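Local coordinates for cytolethal distending toxin protein C (Haemophilus ducreyi, PDB 1SR4), which forms one subunit of a three-chain bacterial genotoxin, has a ricin-like beta-trefoil fold and probably binds carbohydrate, at residues 131-134 with 135-138. Numbering follows the deposited sequence.
Sequences GSVS and GRTF
R136 folds its side chain back over V133 across a type II beta turn, V133 to R136, in the beta-trefoil domain, just before strand 137-138. The turn is closed by a nearly straight bond from R136 N to V133 O (3.0 Å), and G135 takes the third position with its positive phi. CG of R136 lies anti to its own carbonyl carbon (chi1 -72°), and a bend at chi3 (52°) turns the guanidinium toward the G131 and S132 carbonyls. There NH1 donates to S132 O (3.1 Å), with the oxygen at the edge of the guanidinium and nearly in its plane, whereas the nitrogen sits well above the carbonyl plane. NH2 bonds to the carbonyl of C129. The F138 ring places CZ over one guanidinium face, offset to the rim, and meets the V133 side chain at about a right angle. S132 OG accepts from S134 N (3.3 Å) as an ST turn and also bonds to D61. T137 and F138 pair in an antiparallel ladder with a strand of subunit A, whose N206 carbonyl binds S134 OG, so the sheet continues across the interface. Just past the turn, V133 CG1 meets F138 CZ, 3.7 Å apart.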
loop_
_atom_site.group_PDB
_atom_site.type_symbol
_atom_site.label_atom_id
_atom_site.label_comp_id
_atom_site.label_asym_id
_atom_site.label_seq_id
_atom_site.Cartn_x
_atom_site.Cartn_y
_atom_site.Cartn_z
ATOM N N GLY C 131 26.516 -13.329 2.622
ATOM C CA GLY C 131 26.024 -13.075 3.964
ATOM C C GLY C 131 24.830 -12.136 3.874
ATOM O O GLY C 131 24.068 -12.185 2.909
ATOM N N SER C 132 24.654 -11.280 4.868
ATOM C CA SER C 132 23.531 -10.350 4.863
ATOM C C SER C 132 23.387 -9.634 3.517
ATOM O O SER C 132 24.381 -9.205 2.911
ATOM C CB SER C 132 23.707 -9.306 5.969
ATOM O OG SER C 132 22.637 -8.380 5.960
ATOM N N VAL C 133 22.151 -9.511 3.042
ATOM C CA VAL C 133 21.924 -8.821 1.784
ATOM C C VAL C 133 21.684 -7.321 1.992
ATOM O O VAL C 133 21.487 -6.590 1.028
ATOM C CB VAL C 133 20.707 -9.416 1.016
ATOM C CG1 VAL C 133 20.990 -10.857 0.625
ATOM C CG2 VAL C 133 19.442 -9.335 1.884
ATOM N N SER C 134 21.726 -6.850 3.234
ATOM C CA SER C 134 21.448 -5.431 3.499
ATOM C C SER C 134 22.274 -4.461 2.682
ATOM O O SER C 134 23.494 -4.541 2.674
ATOM C CB SER C 134 21.676 -5.080 4.972
ATOM O OG SER C 134 20.795 -5.784 5.808
ATOM N N GLY C 135 21.597 -3.534 2.008
ATOM C CA GLY C 135 22.295 -2.525 1.234
ATOM C C GLY C 135 22.966 -2.981 -0.045
ATOM O O GLY C 135 23.640 -2.188 -0.688
ATOM N N ARG C 136 22.800 -4.247 -0.416
ATOM C CA ARG C 136 23.404 -4.742 -1.644
ATOM C C ARG C 136 22.374 -4.628 -2.764
ATOM O O ARG C 136 21.159 -4.610 -2.512
ATOM C CB ARG C 136 23.863 -6.191 -1.471
ATOM C CG ARG C 136 25.099 -6.341 -0.568
ATOM C CD ARG C 136 25.312 -7.787 -0.121
ATOM N NE ARG C 136 25.326 -8.744 -1.231
ATOM C CZ ARG C 136 25.118 -10.049 -1.081
ATOM N NH1 ARG C 136 24.877 -10.548 0.126
ATOM N NH2 ARG C 136 25.150 -10.861 -2.128
ATOM N N THR C 137 22.868 -4.558 -3.998
ATOM C CA THR C 137 22.012 -4.405 -5.171
ATOM C C THR C 137 21.900 -5.710 -5.941
ATOM O O THR C 137 22.873 -6.456 -6.055
ATOM C CB THR C 137 22.576 -3.333 -6.077
ATOM O OG1 THR C 137 23.918 -3.694 -6.449
ATOM C CG2 THR C 137 22.607 -2.010 -5.333
ATOM N N PHE C 138 20.721 -5.946 -6.517
ATOM C CA PHE C 138 20.434 -7.201 -7.193
ATOM C C PHE C 138 19.695 -7.054 -8.526
ATOM O O PHE C 138 18.844 -6.178 -8.680
ATOM C CB PHE C 138 19.583 -8.062 -6.243
ATOM C CG PHE C 138 20.288 -8.428 -4.956
ATOM C CD1 PHE C 138 21.074 -9.579 -4.879
ATOM C CD2 PHE C 138 20.170 -7.624 -3.829
ATOM C CE1 PHE C 138 21.730 -9.925 -3.691
ATOM C CE2 PHE C 138 20.825 -7.961 -2.633
ATOM C CZ PHE C 138 21.602 -9.110 -2.564
#